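Ribonucleoside triphosphate reductase (Lactobacillus leichmannii, PDB 1L1L) catalyses the adenosylcobalamin-dependent reduction of ribonucleoside triphosphates to deoxyribonucleoside triphosphates, as an allosterically regulated class II ribonucleotide reductase that is monomeric. Local coordinates at residues Y86-G91 against Q437-L442; T191-D196 against I257-A262; A301-N306 against I334-D339; T634-Q639 against R666-I671. All coordinates share one frame; numbering follows the deposited sequence.

Contact 1. Residues Y86-G91 against Q437-L442; sequences YKLIYG and QEVFAL
Leu88 carries its CG opposite the backbone N (chi1 175°), and the next torsion (chi2 62°) spreads its two methyls toward Val439 and Leu442 on the other helix. The evidence for this wedge is in the methyl distances. Leu88 CD1 lies 4.0 Å from Val439 CG2 and 4.1 Å from Val439 CG1, so it meets both branches of the valine. Leu88 CD2 lies 4.0 Å from Val439 CG1 and also reaches Leu442 CD1 at 4.1 Å. Leu442 runs past Leu88 in the opposite sense, CD1 alone making the touch. Val439 and Leu442 are three residues apart, hence on one face of helix 436-450, and a single leucine of helix 72-90 covers both. The CA atoms of Leu88 and Val439 stand 7.7 Å apart, which means that side chains rather than backbones meet. All three residues are buried, and Trp434 touches both Leu88 and Val439. Phe440 points away from this interface and packs on helix 512-536, while Tyr86 and Tyr90 face helix 9-18. The arrangement is helix-on-helix packing of aliphatic residues, here joining the ribonucleotide reductase alpha domain sequence to a helix more than 300 residues later.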
loop_
_atom_site.group_PDB
_atom_site.type_symbol
_atom_site.label_atom_id
_atom_site.label_comp_id
_atom_site.label_asym_id
_atom_site.label_seq_id
_atom_site.Cartn_x
_atom_site.Cartn_y
_atom_site.Cartn_z
ATOM N N TYR A 86 -1.847 20.794 11.342
ATOM C CA TYR A 86 -1.924 21.510 10.079
ATOM C C TYR A 86 -0.590 22.150 9.713
ATOM O O TYR A 86 -0.152 22.069 8.563
ATOM C CB TYR A 86 -3.012 22.587 10.132
ATOM C CG TYR A 86 -3.201 23.315 8.821
ATOM C CD1 TYR A 86 -2.253 24.227 8.354
ATOM C CD2 TYR A 86 -4.309 23.057 8.023
ATOM C CE1 TYR A 86 -2.405 24.857 7.116
ATOM C CE2 TYR A 86 -4.475 23.678 6.794
ATOM C CZ TYR A 86 -3.523 24.569 6.346
ATOM O OH TYR A 86 -3.679 25.143 5.108
ATOM N N LYS A 87 0.058 22.796 10.682
ATOM C CA LYS A 87 1.333 23.448 10.417
ATOM C C LYS A 87 2.424 22.451 10.018
ATOM O O LYS A 87 3.275 22.749 9.178
ATOM C CB LYS A 87 1.786 24.250 11.645
ATOM C CG LYS A 87 3.113 24.956 11.462
ATOM C CD LYS A 87 3.463 25.843 12.669
ATOM C CE LYS A 87 4.859 26.447 12.520
ATOM N NZ LYS A 87 5.258 27.329 13.667
ATOM N N LEU A 88 2.395 21.278 10.639
ATOM C CA LEU A 88 3.367 20.224 10.370
ATOM C C LEU A 88 3.228 19.641 8.962
ATOM O O LEU A 88 4.211 19.539 8.221
ATOM C CB LEU A 88 3.200 19.096 11.389
ATOM C CG LEU A 88 4.073 17.860 11.176
ATOM C CD1 LEU A 88 5.546 18.225 11.264
ATOM C CD2 LEU A 88 3.712 16.813 12.221
ATOM N N ILE A 89 2.004 19.268 8.616
ATOM C CA ILE A 89 1.708 18.674 7.316
ATOM C C ILE A 89 1.816 19.688 6.189
ATOM O O ILE A 89 2.384 19.393 5.143
ATOM C CB ILE A 89 0.300 18.046 7.309
ATOM C CG1 ILE A 89 0.229 16.948 8.380
ATOM C CG2 ILE A 89 -0.012 17.455 5.926
ATOM C CD1 ILE A 89 -1.163 16.427 8.627
ATOM N N TYR A 90 1.278 20.887 6.400
ATOM C CA TYR A 90 1.342 21.934 5.376
ATOM C C TYR A 90 2.777 22.165 4.953
ATOM O O TYR A 90 3.053 22.425 3.776
ATOM C CB TYR A 90 0.771 23.257 5.914
ATOM C CG TYR A 90 0.762 24.394 4.911
ATOM C CD1 TYR A 90 -0.177 24.437 3.879
ATOM C CD2 TYR A 90 1.708 25.419 4.979
ATOM C CE1 TYR A 90 -0.172 25.476 2.938
ATOM C CE2 TYR A 90 1.724 26.458 4.044
ATOM C CZ TYR A 90 0.786 26.477 3.031
ATOM O OH TYR A 90 0.824 27.490 2.098
ATOM N N GLY A 91 3.685 22.097 5.925
ATOM C CA GLY A 91 5.094 22.309 5.663
ATOM C C GLY A 91 5.784 21.088 5.085
ATOM O O GLY A 91 6.956 21.148 4.705
ATOM N N GLN A 437 10.881 14.887 18.546
ATOM C CA GLN A 437 10.119 14.220 19.592
ATOM C C GLN A 437 8.649 14.648 19.529
ATOM O O GLN A 437 7.752 13.821 19.686
ATOM C CB GLN A 437 10.724 14.547 20.966
ATOM C CG GLN A 437 9.997 13.926 22.157
ATOM C CD GLN A 437 8.564 14.420 22.295
ATOM O OE1 GLN A 437 8.318 15.625 22.415
ATOM N NE2 GLN A 437 7.609 13.491 22.268
ATOM N N GLU A 438 8.392 15.933 19.295
ATOM C CA GLU A 438 7.009 16.415 19.213
ATOM C C GLU A 438 6.329 15.999 17.905
ATOM O O GLU A 438 5.114 15.813 17.853
ATOM C CB GLU A 438 6.946 17.944 19.345
ATOM C CG GLU A 438 5.628 18.538 18.847
ATOM C CD GLU A 438 5.474 20.025 19.146
ATOM O OE1 GLU A 438 6.479 20.764 19.071
ATOM O OE2 GLU A 438 4.337 20.452 19.440
ATOM N N VAL A 439 7.117 15.862 16.848
ATOM C CA VAL A 439 6.569 15.469 15.559
ATOM C C VAL A 439 6.066 14.036 15.666
ATOM O O VAL A 439 4.938 13.734 15.281
ATOM C CB VAL A 439 7.640 15.563 14.451
ATOM C CG1 VAL A 439 7.125 14.940 13.152
ATOM C CG2 VAL A 439 8.008 17.023 14.220
ATOM N N PHE A 440 6.899 13.158 16.207
ATOM C CA PHE A 440 6.503 11.762 16.327
ATOM C C PHE A 440 5.345 11.545 17.277
ATOM O O PHE A 440 4.608 10.567 17.150
ATOM C CB PHE A 440 7.705 10.898 16.708
ATOM C CG PHE A 440 8.633 10.639 15.554
ATOM C CD1 PHE A 440 9.734 11.458 15.326
ATOM C CD2 PHE A 440 8.357 9.620 14.640
ATOM C CE1 PHE A 440 10.549 11.276 14.205
ATOM C CE2 PHE A 440 9.159 9.431 13.523
ATOM C CZ PHE A 440 10.263 10.264 13.300
ATOM N N ALA A 441 5.164 12.456 18.228
ATOM C CA ALA A 441 4.053 12.321 19.155
ATOM C C ALA A 441 2.756 12.705 18.428
ATOM O O ALA A 441 1.714 12.082 18.620
ATOM C CB ALA A 441 4.286 13.213 20.397
ATOM N N LEU A 442 2.807 13.732 17.583
ATOM C CA LEU A 442 1.609 14.123 16.841
ATOM C C LEU A 442 1.287 12.974 15.877
ATOM O O LEU A 442 0.133 12.617 15.664
ATOM C CB LEU A 442 1.858 15.413 16.047
ATOM C CG LEU A 442 1.939 16.713 16.862
ATOM C CD1 LEU A 442 2.554 17.829 16.019
ATOM C CD2 LEU A 442 0.550 17.095 17.330
#

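Contact 2. Residues T191-D196 against I257-A262; sequences TSESYD and IRPYGA
The carboxylate of Glu193 and the pyrrolidine ring of Pro259 meet without stacking: OE2 of Glu193 comes to 3.6 Å from CG of Pro259, which stands well above the carboxylate plane, off its OE2 end. Ser194 OG sits over the CA-CB bond of Pro259, 3.4 Å from each of the two carbons. That hydroxyl is turned opposite its own carbonyl carbon (chi1 -55°), which brings it against the proline while it also reaches the waters.

Ordered water carries the polar part of the contact. Water 2 bonds to Ser194 OG and donates to Ile257 O, at 2.8 Å from each. Water 1 joins Ser192 OG to the same carbonyl. A third water accepts from Tyr260 N at 3.1 Å; it also lies beside Ser194 OG, though so close that this distance is doubtful.

Within its own segment, Ser192 OG accepts a fairly straight bond from Ser194 N (3.2 Å, 161° at the hydrogen). Pro274 backs both Ser194 and Ile257. The geometry is that of an ST turn within a type I turn leading into helix 195-200, set directly against Pro259, the first residue of the type II turn 259-262, and through water against Ile257 O just before it, all within the B12-dependent insertion domain sequence.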
loop_
_atom_site.group_PDB
_atom_site.type_symbol
_atom_site.label_atom_id
_atom_site.label_comp_id
_atom_site.label_asym_id
_atom_site.label_seq_id
_atom_site.Cartn_x
_atom_site.Cartn_y
_atom_site.Cartn_z
ATOM N N THR A 191 -30.784 -4.670 -23.619
ATOM C CA THR A 191 -31.011 -3.248 -23.378
ATOM C C THR A 191 -29.844 -2.505 -22.734
ATOM O O THR A 191 -29.657 -1.310 -22.974
ATOM C CB THR A 191 -32.266 -3.029 -22.497
ATOM O OG1 THR A 191 -32.953 -1.858 -22.950
ATOM C CG2 THR A 191 -31.877 -2.836 -21.013
ATOM N N SER A 192 -29.077 -3.204 -21.904
ATOM C CA SER A 192 -27.944 -2.594 -21.222
ATOM C C SER A 192 -27.024 -1.880 -22.206
ATOM O O SER A 192 -26.913 -2.279 -23.365
ATOM C CB SER A 192 -27.164 -3.665 -20.457
ATOM O OG SER A 192 -26.051 -3.103 -19.788
ATOM N N GLU A 193 -26.375 -0.813 -21.751
ATOM C CA GLU A 193 -25.456 -0.074 -22.611
ATOM C C GLU A 193 -24.144 -0.848 -22.710
ATOM O O GLU A 193 -23.228 -0.449 -23.427
ATOM C CB GLU A 193 -25.173 1.312 -22.034
ATOM C CG GLU A 193 -26.412 2.155 -21.779
ATOM C CD GLU A 193 -26.071 3.520 -21.218
ATOM O OE1 GLU A 193 -27.006 4.264 -20.844
ATOM O OE2 GLU A 193 -24.868 3.852 -21.156
ATOM N N SER A 194 -24.066 -1.952 -21.976
ATOM C CA SER A 194 -22.868 -2.789 -21.957
ATOM C C SER A 194 -23.146 -4.175 -22.523
ATOM O O SER A 194 -22.364 -5.099 -22.320
ATOM C CB SER A 194 -22.356 -2.934 -20.523
ATOM O OG SER A 194 -22.146 -1.667 -19.929
ATOM N N TYR A 195 -24.263 -4.317 -23.226
ATOM C CA TYR A 195 -24.634 -5.607 -23.797
ATOM C C TYR A 195 -23.561 -6.195 -24.713
ATOM O O TYR A 195 -22.981 -7.236 -24.406
ATOM C CB TYR A 195 -25.956 -5.488 -24.560
ATOM C CG TYR A 195 -26.296 -6.715 -25.368
ATOM C CD1 TYR A 195 -26.269 -6.681 -26.762
ATOM C CD2 TYR A 195 -26.625 -7.918 -24.740
ATOM C CE1 TYR A 195 -26.561 -7.815 -27.516
ATOM C CE2 TYR A 195 -26.920 -9.058 -25.482
ATOM C CZ TYR A 195 -26.885 -9.000 -26.871
ATOM O OH TYR A 195 -27.171 -10.128 -27.615
ATOM N N ASP A 196 -23.300 -5.537 -25.838
ATOM C CA ASP A 196 -22.297 -6.036 -26.773
ATOM C C ASP A 196 -21.009 -6.415 -26.046
ATOM O O ASP A 196 -20.610 -7.582 -26.048
ATOM C CB ASP A 196 -22.001 -4.995 -27.865
ATOM C CG ASP A 196 -23.147 -4.848 -28.864
ATOM O OD1 ASP A 196 -23.639 -5.884 -29.368
ATOM O OD2 ASP A 196 -23.549 -3.698 -29.156
ATOM N N ILE A 257 -25.709 -3.524 -13.678
ATOM C CA ILE A 257 -24.382 -2.974 -13.452
ATOM C C ILE A 257 -24.144 -1.779 -14.372
ATOM O O ILE A 257 -24.369 -1.861 -15.579
ATOM C CB ILE A 257 -23.286 -4.030 -13.694
ATOM C CG1 ILE A 257 -23.569 -5.267 -12.840
ATOM C CG2 ILE A 257 -21.927 -3.454 -13.350
ATOM C CD1 ILE A 257 -23.760 -4.971 -11.374
ATOM N N ARG A 258 -23.692 -0.671 -13.790
ATOM C CA ARG A 258 -23.435 0.548 -14.554
ATOM C C ARG A 258 -22.330 0.350 -15.584
ATOM O O ARG A 258 -21.347 -0.343 -15.336
ATOM C CB ARG A 258 -23.050 1.697 -13.614
ATOM C CG ARG A 258 -21.646 1.589 -13.047
ATOM C CD ARG A 258 -21.427 2.567 -11.904
ATOM N NE ARG A 258 -22.393 2.351 -10.835
ATOM C CZ ARG A 258 -22.310 2.898 -9.628
ATOM N NH1 ARG A 258 -21.297 3.702 -9.326
ATOM N NH2 ARG A 258 -23.242 2.643 -8.722
ATOM N N PRO A 259 -22.470 0.991 -16.748
ATOM C CA PRO A 259 -21.505 0.907 -17.844
ATOM C C PRO A 259 -20.146 1.532 -17.565
ATOM O O PRO A 259 -19.940 2.205 -16.556
ATOM C CB PRO A 259 -22.232 1.600 -18.987
ATOM C CG PRO A 259 -23.009 2.670 -18.270
ATOM C CD PRO A 259 -23.579 1.897 -17.097
ATOM N N TYR A 260 -19.220 1.293 -18.485
ATOM C CA TYR A 260 -17.866 1.807 -18.386
ATOM C C TYR A 260 -17.835 3.331 -18.474
ATOM O O TYR A 260 -18.498 3.931 -19.320
ATOM C CB TYR A 260 -17.018 1.176 -19.495
ATOM C CG TYR A 260 -15.679 1.833 -19.733
ATOM C CD1 TYR A 260 -15.577 2.979 -20.519
ATOM C CD2 TYR A 260 -14.511 1.297 -19.194
ATOM C CE1 TYR A 260 -14.350 3.572 -20.768
ATOM C CE2 TYR A 260 -13.274 1.884 -19.437
ATOM C CZ TYR A 260 -13.202 3.020 -20.227
ATOM O OH TYR A 260 -11.983 3.603 -20.490
ATOM N N GLY A 261 -17.059 3.953 -17.595
ATOM C CA GLY A 261 -16.961 5.399 -17.603
ATOM C C GLY A 261 -17.979 6.038 -16.683
ATOM O O GLY A 261 -17.885 7.225 -16.370
ATOM N N ALA A 262 -18.952 5.245 -16.246
ATOM C CA ALA A 262 -19.994 5.733 -15.356
ATOM C C ALA A 262 -19.365 6.318 -14.098
ATOM O O ALA A 262 -18.325 5.850 -13.641
ATOM C CB ALA A 262 -20.944 4.599 -15.000
HETATM O O HOH W 1 -24.938 -4.033 -17.273
HETATM O O HOH W 2 -24.262 -1.068 -18.268
HETATM O O HOH W 3 -19.788 -1.043 -20.429
#

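Contact 3. Residues A301-N306 against I334-D339; sequences AADICN and ISMKQD
Apolar contact comes first, and Met336 supplies it. SD of Met336 lies 3.8 Å from CB of Ala302, and CE of Met336 sits at the same 3.8 Å from that CB, so the thioether end lies against one alanine methyl. Met336 CG is held between its backbone N and carbonyl carbon (chi1 77°), the chain then runs straight, and a bend at chi3 (-83°) turns the terminal methyl onto helix 298-313.

The second kind is methyl against oxygen. CE of Met336 is 3.5 Å from OD1 of Asp303 and 3.9 Å from OD1 of Asn306, two residues that follow Ala302 on the helix. Asp303 and Met336 slide past each other, whereas Asn306 and Met336 approach from opposite directions, OD1 against the methyl. These are van der Waals contacts of a methyl with oxygen atoms.

The charged atoms find their partners elsewhere. Asp303 OD1 takes a hydrogen bond from His346 NE2 and a salt bridge from Arg347 NE, and Arg347 NH1 also bonds to Met336 O; this arginine thus ties both segments together. The buried carboxylate is probably kept ionised by these donors.

The last group is local to the turn: Gln338 N bonds to Ser335 O at 3.0 Å, and the Asp339 side chain N-caps helix 340-347 through Lys342 N. Strands 322-327 and 350-356 are parallel neighbours in the sheet, so the segment 334-339 lies in a beta-alpha-beta crossover and packs on the preceding helix, consistent with the ten-stranded alpha-beta barrel of this enzyme, whose strands are joined by such crossovers.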
loop_
_atom_site.group_PDB
_atom_site.type_symbol
_atom_site.label_atom_id
_atom_site.label_comp_id
_atom_site.label_asym_id
_atom_site.label_seq_id
_atom_site.Cartn_x
_atom_site.Cartn_y
_atom_site.Cartn_z
ATOM N N ALA A 301 -6.147 -21.478 -4.978
ATOM C CA ALA A 301 -6.581 -20.415 -4.070
ATOM C C ALA A 301 -5.980 -19.064 -4.486
ATOM O O ALA A 301 -6.684 -18.044 -4.507
ATOM C CB ALA A 301 -6.183 -20.752 -2.648
ATOM N N ALA A 302 -4.687 -19.062 -4.807
ATOM C CA ALA A 302 -4.011 -17.841 -5.238
ATOM C C ALA A 302 -4.527 -17.391 -6.605
ATOM O O ALA A 302 -4.644 -16.198 -6.865
ATOM C CB ALA A 302 -2.488 -18.055 -5.287
ATOM N N ASP A 303 -4.824 -18.338 -7.498
ATOM C CA ASP A 303 -5.347 -17.960 -8.813
ATOM C C ASP A 303 -6.688 -17.219 -8.666
ATOM O O ASP A 303 -6.935 -16.232 -9.347
ATOM C CB ASP A 303 -5.561 -19.196 -9.708
ATOM C CG ASP A 303 -4.318 -19.580 -10.508
ATOM O OD1 ASP A 303 -3.495 -18.685 -10.812
ATOM O OD2 ASP A 303 -4.182 -20.784 -10.859
ATOM N N ILE A 304 -7.555 -17.706 -7.787
ATOM C CA ILE A 304 -8.845 -17.063 -7.595
ATOM C C ILE A 304 -8.606 -15.636 -7.080
ATOM O O ILE A 304 -9.188 -14.689 -7.597
ATOM C CB ILE A 304 -9.720 -17.867 -6.612
ATOM C CG1 ILE A 304 -10.212 -19.155 -7.303
ATOM C CG2 ILE A 304 -10.913 -17.046 -6.155
ATOM C CD1 ILE A 304 -10.938 -20.109 -6.370
ATOM N N CYS A 305 -7.734 -15.488 -6.085
ATOM C CA CYS A 305 -7.424 -14.156 -5.546
ATOM C C CYS A 305 -6.860 -13.258 -6.636
ATOM O O CYS A 305 -7.187 -12.067 -6.710
ATOM C CB CYS A 305 -6.417 -14.254 -4.405
ATOM S SG CYS A 305 -7.097 -14.958 -2.925
ATOM N N ASN A 306 -6.015 -13.828 -7.491
ATOM C CA ASN A 306 -5.426 -13.077 -8.584
ATOM C C ASN A 306 -6.475 -12.642 -9.594
ATOM O O ASN A 306 -6.416 -11.523 -10.104
ATOM C CB ASN A 306 -4.366 -13.908 -9.317
ATOM C CG ASN A 306 -3.126 -14.183 -8.470
ATOM O OD1 ASN A 306 -2.171 -14.806 -8.953
ATOM N ND2 ASN A 306 -3.130 -13.726 -7.202
ATOM N N ILE A 334 5.334 -21.793 -5.290
ATOM C CA ILE A 334 6.544 -21.044 -5.578
ATOM C C ILE A 334 6.802 -20.850 -7.072
ATOM O O ILE A 334 7.328 -19.811 -7.476
ATOM C CB ILE A 334 7.773 -21.707 -4.896
ATOM C CG1 ILE A 334 7.543 -21.744 -3.381
ATOM C CG2 ILE A 334 9.050 -20.940 -5.226
ATOM C CD1 ILE A 334 8.606 -22.468 -2.592
ATOM N N SER A 335 6.416 -21.826 -7.901
ATOM C CA SER A 335 6.646 -21.722 -9.340
ATOM C C SER A 335 5.468 -21.203 -10.152
ATOM O O SER A 335 5.595 -21.025 -11.360
ATOM C CB SER A 335 7.053 -23.094 -9.920
ATOM O OG SER A 335 8.248 -23.560 -9.316
ATOM N N MET A 336 4.337 -20.930 -9.509
ATOM C CA MET A 336 3.173 -20.496 -10.275
ATOM C C MET A 336 3.339 -19.280 -11.178
ATOM O O MET A 336 2.806 -19.268 -12.292
ATOM C CB MET A 336 1.965 -20.327 -9.354
ATOM C CG MET A 336 1.934 -19.063 -8.498
ATOM S SD MET A 336 0.426 -19.097 -7.522
ATOM C CE MET A 336 -0.769 -18.431 -8.702
ATOM N N LYS A 337 4.092 -18.266 -10.746
ATOM C CA LYS A 337 4.269 -17.083 -11.580
ATOM C C LYS A 337 5.277 -17.250 -12.716
ATOM O O LYS A 337 5.463 -16.344 -13.527
ATOM C CB LYS A 337 4.661 -15.859 -10.727
ATOM C CG LYS A 337 3.525 -15.297 -9.878
ATOM C CD LYS A 337 3.951 -14.028 -9.126
ATOM C CE LYS A 337 4.384 -12.914 -10.066
ATOM N NZ LYS A 337 4.623 -11.626 -9.341
ATOM N N GLN A 338 5.931 -18.406 -12.788
ATOM C CA GLN A 338 6.900 -18.622 -13.857
ATOM C C GLN A 338 6.212 -19.092 -15.148
ATOM O O GLN A 338 6.779 -18.990 -16.240
ATOM C CB GLN A 338 7.997 -19.594 -13.377
ATOM C CG GLN A 338 9.072 -18.871 -12.540
ATOM C CD GLN A 338 9.985 -19.794 -11.739
ATOM O OE1 GLN A 338 9.520 -20.650 -10.992
ATOM N NE2 GLN A 338 11.291 -19.602 -11.879
ATOM N N ASP A 339 4.982 -19.576 -15.027
ATOM C CA ASP A 339 4.206 -20.005 -16.194
ATOM C C ASP A 339 3.878 -18.739 -16.979
ATOM O O ASP A 339 2.999 -17.968 -16.586
ATOM C CB ASP A 339 2.917 -20.704 -15.744
ATOM C CG ASP A 339 1.971 -21.010 -16.905
ATOM O OD1 ASP A 339 1.099 -21.891 -16.735
ATOM O OD2 ASP A 339 2.078 -20.371 -17.979
#

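Contact 4. Residues T634-Q639 against R666-I671; sequences TQAFLQ and RQYRFI
Ala636 points its CB obliquely at one side of the Tyr668 ring, meeting CE2 of Tyr668 at 3.5 Å and CD2 of Tyr668 at 3.7 Å. The same methyl meets Ile671, whose branch methyl CG2 stands 3.9 Å from Ala636 CB. One small residue therefore fits into the notch formed by an aromatic and an aliphatic side chain of the other segment, and the CA atoms of Ala636 and Ile671 approach to 6.4 Å, a short spacing that the alanine permits.

One turn further along helix 628-641, Gln639 lays its aliphatic part rather than its amide on the partner: CG of Gln639 is 3.5 Å from O of Ile671. With CG opposite the backbone N (chi1 -179°) and a bend at chi2 (65°), the amide is carried off to a different partner, NE2 bonding to Asn645 O.

Beyond the helix end, Ile671 N bonds to Tyr668 O at 2.9 Å, tying together the two residues that meet Ala636. Earlier in the turn, Arg666 O accepts from Arg669 N and from Arg669 NH1, the two donors arriving on opposite faces of the carbonyl plane, and NH2 of Arg669 is bridged to Glu500 and Asp498.

The chemistry implies an interface held by close apolar fit, in which Tyr668 and Ile671 both come from the turn that follows helix 661-667, while polar side-chain ends bond to residues outside it.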
loop_
_atom_site.group_PDB
_atom_site.type_symbol
_atom_site.label_atom_id
_atom_site.label_comp_id
_atom_site.label_asym_id
_atom_site.label_seq_id
_atom_site.Cartn_x
_atom_site.Cartn_y
_atom_site.Cartn_z
ATOM N N THR A 634 21.785 -2.276 6.419
ATOM C CA THR A 634 20.993 -1.074 6.660
ATOM C C THR A 634 19.567 -1.428 7.080
ATOM O O THR A 634 19.030 -0.843 8.020
ATOM C CB THR A 634 20.967 -0.180 5.409
ATOM O OG1 THR A 634 22.311 0.147 5.039
ATOM C CG2 THR A 634 20.194 1.085 5.673
ATOM N N GLN A 635 18.947 -2.385 6.385
ATOM C CA GLN A 635 17.603 -2.803 6.747
ATOM C C GLN A 635 17.630 -3.393 8.158
ATOM O O GLN A 635 16.745 -3.130 8.966
ATOM C CB GLN A 635 17.071 -3.851 5.753
ATOM C CG GLN A 635 15.832 -4.609 6.240
ATOM C CD GLN A 635 15.361 -5.681 5.249
ATOM O OE1 GLN A 635 16.170 -6.417 4.687
ATOM N NE2 GLN A 635 14.054 -5.779 5.052
ATOM N N ALA A 636 18.655 -4.187 8.446
ATOM C CA ALA A 636 18.796 -4.827 9.757
ATOM C C ALA A 636 18.926 -3.800 10.876
ATOM O O ALA A 636 18.398 -3.991 11.975
ATOM C CB ALA A 636 20.008 -5.753 9.761
ATOM N N PHE A 637 19.639 -2.716 10.595
ATOM C CA PHE A 637 19.828 -1.663 11.581
ATOM C C PHE A 637 18.471 -1.123 12.007
ATOM O O PHE A 637 18.139 -1.096 13.198
ATOM C CB PHE A 637 20.678 -0.524 10.996
ATOM C CG PHE A 637 20.895 0.616 11.951
ATOM C CD1 PHE A 637 21.893 0.552 12.914
ATOM C CD2 PHE A 637 20.079 1.742 11.904
ATOM C CE1 PHE A 637 22.081 1.591 13.820
ATOM C CE2 PHE A 637 20.253 2.795 12.809
ATOM C CZ PHE A 637 21.256 2.719 13.767
ATOM N N LEU A 638 17.666 -0.720 11.026
ATOM C CA LEU A 638 16.348 -0.166 11.311
ATOM C C LEU A 638 15.412 -1.171 11.989
ATOM O O LEU A 638 14.577 -0.799 12.811
ATOM C CB LEU A 638 15.720 0.364 10.017
ATOM C CG LEU A 638 16.527 1.490 9.359
ATOM C CD1 LEU A 638 16.001 1.781 7.964
ATOM C CD2 LEU A 638 16.461 2.733 10.236
ATOM N N GLN A 639 15.551 -2.447 11.652
ATOM C CA GLN A 639 14.697 -3.472 12.252
ATOM C C GLN A 639 15.130 -3.715 13.703
ATOM O O GLN A 639 14.324 -4.066 14.558
ATOM C CB GLN A 639 14.804 -4.780 11.454
ATOM C CG GLN A 639 13.930 -5.909 11.989
ATOM C CD GLN A 639 12.455 -5.598 11.881
ATOM O OE1 GLN A 639 11.858 -5.705 10.805
ATOM N NE2 GLN A 639 11.857 -5.192 12.992
ATOM N N ARG A 666 20.837 -16.177 4.700
ATOM C CA ARG A 666 21.156 -17.032 5.835
ATOM C C ARG A 666 21.732 -16.192 6.968
ATOM O O ARG A 666 21.343 -16.335 8.129
ATOM C CB ARG A 666 22.160 -18.121 5.434
ATOM C CG ARG A 666 21.632 -19.114 4.401
ATOM C CD ARG A 666 22.402 -20.432 4.458
ATOM N NE ARG A 666 23.850 -20.231 4.467
ATOM C CZ ARG A 666 24.562 -19.849 3.410
ATOM N NH1 ARG A 666 23.964 -19.627 2.248
ATOM N NH2 ARG A 666 25.874 -19.679 3.517
ATOM N N GLN A 667 22.649 -15.298 6.630
ATOM C CA GLN A 667 23.276 -14.469 7.653
ATOM C C GLN A 667 22.291 -13.713 8.530
ATOM O O GLN A 667 22.471 -13.637 9.741
ATOM C CB GLN A 667 24.250 -13.468 7.025
ATOM C CG GLN A 667 25.152 -12.817 8.065
ATOM C CD GLN A 667 26.090 -11.782 7.487
ATOM O OE1 GLN A 667 26.553 -11.906 6.348
ATOM N NE2 GLN A 667 26.398 -10.758 8.284
ATOM N N TYR A 668 21.246 -13.154 7.929
ATOM C CA TYR A 668 20.279 -12.386 8.700
ATOM C C TYR A 668 19.006 -13.124 9.114
ATOM O O TYR A 668 18.000 -12.493 9.446
ATOM C CB TYR A 668 19.918 -11.105 7.939
ATOM C CG TYR A 668 21.070 -10.123 7.847
ATOM C CD1 TYR A 668 21.997 -10.188 6.808
ATOM C CD2 TYR A 668 21.247 -9.146 8.824
ATOM C CE1 TYR A 668 23.082 -9.296 6.745
ATOM C CE2 TYR A 668 22.317 -8.257 8.772
ATOM C CZ TYR A 668 23.227 -8.336 7.737
ATOM O OH TYR A 668 24.274 -7.448 7.704
ATOM N N ARG A 669 19.062 -14.455 9.130
ATOM C CA ARG A 669 17.899 -15.254 9.492
ATOM C C ARG A 669 17.399 -15.001 10.909
ATOM O O ARG A 669 16.283 -15.399 11.259
ATOM C CB ARG A 669 18.188 -16.754 9.284
ATOM C CG ARG A 669 19.259 -17.350 10.186
ATOM C CD ARG A 669 19.592 -18.782 9.766
ATOM N NE ARG A 669 20.492 -19.435 10.711
ATOM C CZ ARG A 669 21.777 -19.124 10.865
ATOM N NH1 ARG A 669 22.330 -18.167 10.131
ATOM N NH2 ARG A 669 22.510 -19.760 11.773
ATOM N N PHE A 670 18.203 -14.335 11.732
ATOM C CA PHE A 670 17.770 -14.059 13.100
ATOM C C PHE A 670 17.315 -12.610 13.294
ATOM O O PHE A 670 16.927 -12.215 14.403
ATOM C CB PHE A 670 18.898 -14.371 14.096
ATOM C CG PHE A 670 19.384 -15.796 14.051
ATOM C CD1 PHE A 670 20.651 -16.095 13.554
ATOM C CD2 PHE A 670 18.578 -16.839 14.510
ATOM C CE1 PHE A 670 21.109 -17.413 13.517
ATOM C CE2 PHE A 670 19.023 -18.155 14.475
ATOM C CZ PHE A 670 20.291 -18.447 13.979
ATOM N N ILE A 671 17.340 -11.829 12.216
ATOM C CA ILE A 671 16.967 -10.419 12.293
ATOM C C ILE A 671 15.846 -9.962 11.355
ATOM O O ILE A 671 14.935 -9.253 11.766
ATOM C CB ILE A 671 18.210 -9.521 12.025
ATOM C CG1 ILE A 671 19.246 -9.722 13.136
ATOM C CG2 ILE A 671 17.802 -8.053 11.954
ATOM C CD1 ILE A 671 20.514 -8.924 12.935
#

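Overall arrangement
Contacts 1, 3 and 4 are largely buried, whereas contact 2 is only partly so and lies farthest from the chain's centre. Their chemistry follows: aliphatic in contact 1, thioether beside a tethered carboxylate in contact 3, alanine with tyrosine and isoleucine in contact 4, and a proline met by polar side chains, with water links, in contact 2. Contacts 2 and 3 are nested in the loop closed by contact 1; contact 4 comes later. No two contacts share a helix, yet helix 512-536 is touched by residues of both contact 1 and contact 4, whose nearest atoms are about 10 Å apart. Contacts 1 and 3, and likewise 2 and 4, stand on opposite sides of the chain's centre.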